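Local atomic coordinates of Crh-like protein 5 (Neosartorya fumigata, PDB entry 6IBU), a protein that cuts chitin and transfers it to 1,6-beta-glucan or to other chitin chains, cross-linking polysaccharides in the fungal cell wall and septa. Residues 72-77 with 141-146. Numbering follows the deposited sequence.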
ATOM      1  N   LYS A  72       8.444  -9.456   0.110  1.00 21.11           N
ATOM      2  CA  LYS A  72       7.559  -9.324   1.290  1.00 21.79           C
ATOM      3  C   LYS A  72       7.476  -7.860   1.718  1.00 21.37           C
ATOM      4  O   LYS A  72       8.514  -7.185   1.761  1.00 21.24           O
ATOM      5  CB  LYS A  72       8.121 -10.186   2.411  1.00 24.58           C
ATOM      6  CG  LYS A  72       7.142 -10.479   3.531  1.00 29.47           C
ATOM      7  CD  LYS A  72       7.812 -11.049   4.749  1.00 33.05           C
ATOM      8  CE  LYS A  72       7.050 -12.207   5.352  1.00 36.71           C
ATOM      9  NZ  LYS A  72       7.665 -12.625   6.629  1.00 39.28           N
ATOM     10  N   ALA A  73       6.277  -7.398   2.061  1.00 20.84           N
ATOM     11  CA  ALA A  73       6.071  -6.106   2.745  1.00 19.97           C
ATOM     12  C   ALA A  73       5.260  -6.382   4.015  1.00 19.26           C
ATOM     13  O   ALA A  73       4.171  -6.958   3.929  1.00 16.54           O
ATOM     14  CB  ALA A  73       5.427  -5.121   1.799  1.00 19.91           C
ATOM     15  N   GLU A  74       5.817  -6.033   5.165  1.00 20.58           N
ATOM     16  CA  GLU A  74       5.182  -6.246   6.482  1.00 21.51           C
ATOM     17  C   GLU A  74       5.086  -4.885   7.181  1.00 21.06           C
ATOM     18  O   GLU A  74       6.115  -4.210   7.339  1.00 20.28           O
ATOM     19  CB  GLU A  74       6.008  -7.281   7.232  1.00 26.52           C
ATOM     20  CG  GLU A  74       5.406  -7.725   8.549  1.00 29.70           C
ATOM     21  CD  GLU A  74       6.006  -9.032   9.040  1.00 33.93           C
ATOM     22  OE1 GLU A  74       5.576 -10.094   8.524  1.00 36.65           O
ATOM     23  OE2 GLU A  74       6.920  -8.990   9.922  1.00 38.47           O
ATOM     24  N   VAL A  75       3.885  -4.479   7.578  1.00 18.37           N
ATOM     25  CA  VAL A  75       3.665  -3.145   8.182  1.00 17.81           C
ATOM     26  C   VAL A  75       2.952  -3.341   9.513  1.00 16.79           C
ATOM     27  O   VAL A  75       1.951  -4.036   9.549  1.00 16.85           O
ATOM     28  CB  VAL A  75       2.882  -2.222   7.242  1.00 17.37           C
ATOM     29  CG1 VAL A  75       2.720  -0.845   7.856  1.00 17.62           C
ATOM     30  CG2 VAL A  75       3.546  -2.134   5.880  1.00 17.64           C
ATOM     31  N   VAL A  76       3.485  -2.780  10.589  1.00 16.42           N
ATOM     32  CA  VAL A  76       2.770  -2.767  11.902  1.00 17.32           C
ATOM     33  C   VAL A  76       2.003  -1.419  11.973  1.00 17.59           C
ATOM     34  O   VAL A  76       2.714  -0.422  11.887  1.00 15.52           O
ATOM     35  CB  VAL A  76       3.781  -3.009  13.040  1.00 17.84           C
ATOM     36  CG1 VAL A  76       3.153  -2.880  14.417  1.00 17.71           C
ATOM     37  CG2 VAL A  76       4.450  -4.367  12.889  1.00 17.60           C
ATOM     38  N   MET A  77       0.627  -1.377  11.978  1.00 18.36           N
ATOM     39  CA  MET A  77      -0.302  -0.219  11.804  1.00 20.31           C
ATOM     40  C   MET A  77      -1.474  -0.400  12.767  1.00 18.46           C
ATOM     41  O   MET A  77      -1.829  -1.537  13.242  1.00 18.52           O
ATOM     42  CB  MET A  77      -0.843  -0.060  10.367  1.00 23.26           C
ATOM     43  CG  MET A  77      -2.009   0.900  10.259  1.00 25.22           C
ATOM     44  SD  MET A  77      -2.479   1.076   8.609  1.00 41.13           S
ATOM     45  CE  MET A  77      -3.321  -0.475   8.312  1.00 36.44           C
ATOM     46  N   THR A 141      -0.050  -6.623  12.473  1.00 16.14           N
ATOM     47  CA  THR A 141       1.009  -6.787  11.469  1.00 15.83           C
ATOM     48  C   THR A 141       0.332  -7.147  10.156  1.00 14.99           C
ATOM     49  O   THR A 141      -0.214  -8.234  10.058  1.00 14.39           O
ATOM     50  CB  THR A 141       2.025  -7.834  11.907  1.00 16.03           C
ATOM     51  OG1 THR A 141       2.501  -7.419  13.178  1.00 16.54           O
ATOM     52  CG2 THR A 141       3.164  -7.946  10.929  1.00 16.99           C
ATOM     53  N   TYR A 142       0.406  -6.259   9.179  1.00 14.93           N
ATOM     54  CA  TYR A 142      -0.169  -6.487   7.837  1.00 14.47           C
ATOM     55  C   TYR A 142       0.970  -6.926   6.917  1.00 14.18           C
ATOM     56  O   TYR A 142       1.916  -6.168   6.696  1.00 12.87           O
ATOM     57  CB  TYR A 142      -0.876  -5.233   7.370  1.00 14.59           C
ATOM     58  CG  TYR A 142      -2.038  -4.825   8.233  1.00 15.97           C
ATOM     59  CD1 TYR A 142      -3.323  -5.272   7.964  1.00 17.02           C
ATOM     60  CD2 TYR A 142      -1.852  -3.969   9.310  1.00 16.26           C
ATOM     61  CE1 TYR A 142      -4.393  -4.885   8.756  1.00 17.85           C
ATOM     62  CE2 TYR A 142      -2.915  -3.549  10.086  1.00 16.33           C
ATOM     63  CZ  TYR A 142      -4.191  -3.999   9.811  1.00 17.67           C
ATOM     64  OH  TYR A 142      -5.236  -3.598  10.596  1.00 16.99           O
ATOM     65  N   THR A 143       0.873  -8.144   6.411  1.00 13.73           N
ATOM     66  CA  THR A 143       1.957  -8.787   5.642  1.00 14.66           C
ATOM     67  C   THR A 143       1.454  -9.147   4.245  1.00 13.90           C
ATOM     68  O   THR A 143       0.414  -9.778   4.136  1.00 12.79           O
ATOM     69  CB  THR A 143       2.455 -10.037   6.367  1.00 15.36           C
ATOM     70  OG1 THR A 143       2.730  -9.655   7.714  1.00 16.57           O
ATOM     71  CG2 THR A 143       3.667 -10.644   5.694  1.00 15.75           C
ATOM     72  N   ILE A 144       2.211  -8.770   3.227  1.00 13.95           N
ATOM     73  CA  ILE A 144       1.969  -9.165   1.815  1.00 14.08           C
ATOM     74  C   ILE A 144       3.166  -9.978   1.358  1.00 14.36           C
ATOM     75  O   ILE A 144       4.222  -9.418   1.338  1.00 14.53           O
ATOM     76  CB  ILE A 144       1.757  -7.935   0.928  1.00 13.90           C
ATOM     77  CG1 ILE A 144       0.511  -7.152   1.339  1.00 13.99           C
ATOM     78  CG2 ILE A 144       1.708  -8.354  -0.536  1.00 13.84           C
ATOM     79  CD1 ILE A 144       0.364  -5.819   0.660  1.00 14.44           C
ATOM     80  N   ASP A 145       2.978 -11.259   1.083  1.00 16.41           N
ATOM     81  CA  ASP A 145       3.992 -12.146   0.468  1.00 17.95           C
ATOM     82  C   ASP A 145       3.733 -12.148  -1.034  1.00 16.41           C
ATOM     83  O   ASP A 145       2.618 -12.398  -1.452  1.00 15.82           O
ATOM     84  CB  ASP A 145       3.981 -13.539   1.089  1.00 20.86           C
ATOM     85  CG  ASP A 145       4.775 -13.570   2.398  1.00 26.76           C
ATOM     86  OD1 ASP A 145       6.057 -13.647   2.341  1.00 29.27           O
ATOM     87  OD2 ASP A 145       4.121 -13.469   3.481  1.00 32.65           O
ATOM     88  N   TRP A 146       4.744 -11.841  -1.817  1.00 14.97           N
ATOM     89  CA  TRP A 146       4.551 -11.575  -3.251  1.00 16.02           C
ATOM     90  C   TRP A 146       5.570 -12.376  -4.050  1.00 17.38           C
ATOM     91  O   TRP A 146       6.760 -12.073  -3.993  1.00 19.12           O
ATOM     92  CB  TRP A 146       4.637 -10.077  -3.456  1.00 15.77           C
ATOM     93  CG  TRP A 146       4.691  -9.625  -4.864  1.00 15.52           C
ATOM     94  CD1 TRP A 146       3.990 -10.111  -5.928  1.00 15.63           C
ATOM     95  CD2 TRP A 146       5.429  -8.490  -5.325  1.00 15.12           C
ATOM     96  NE1 TRP A 146       4.278  -9.363  -7.034  1.00 15.58           N
ATOM     97  CE2 TRP A 146       5.150  -8.364  -6.695  1.00 15.57           C
ATOM     98  CE3 TRP A 146       6.303  -7.592  -4.710  1.00 15.59           C
ATOM     99  CZ2 TRP A 146       5.742  -7.381  -7.471  1.00 15.46           C
ATOM    100  CZ3 TRP A 146       6.874  -6.606  -5.467  1.00 15.59           C
ATOM    101  CH2 TRP A 146       6.594  -6.511  -6.831  1.00 15.64           C
TER
HETATM  102  O   HOH W   1       1.599  -5.334   4.053  1.00 15.42           O
HETATM  103  O   HOH W   2      -4.698  -2.113  12.741  1.00 14.10           O
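The carbonyl oxygen of Tyr142 is gripped by two donors, the amide of Val75 (N to O 2.7 Å) and a water (2.8 Å), while CA of Glu74 adds a CA-H...O contact. The same water donates to Ala73 O, bridging two neighbouring carbonyls of the antiparallel strands 72-77 and 141-146. Val75 with Tyr142 and Ala73 with Ile144 form hydrogen-bonded pairs, which alternate with non-hydrogen-bonded ones. The pleat of the strands sends successive side chains to opposite faces of the sheet. On the largely polar face of Lys72, Glu74, Thr141, Thr143 and Asp145, Glu74 runs extended beside Thr143, CG anti to its backbone nitrogen (chi1 -174°), which carries OE1 to 3.0 Å from Thr143 OG1; its CG also leans on the methyl of Thr141. Lys72 lies alongside Asp145, with CE 3.5 Å from OD1. Opposite, Met77 bends at its last torsion (chi3 75°) to place CE over a face of the Tyr142 ring, 4.0 Å from the centroid, in a CH-pi contact. A second water joins Met77 O to Tyr142 OH. Ile89 and Val103 of the other sheet cover this apolar side, and Trp101 meets Tyr142 edge-to-face. Such a two-faced strand pair, packed against a second antiparallel sheet, exemplifies the beta-sandwich (jelly-roll) fold of GH16 enzymes.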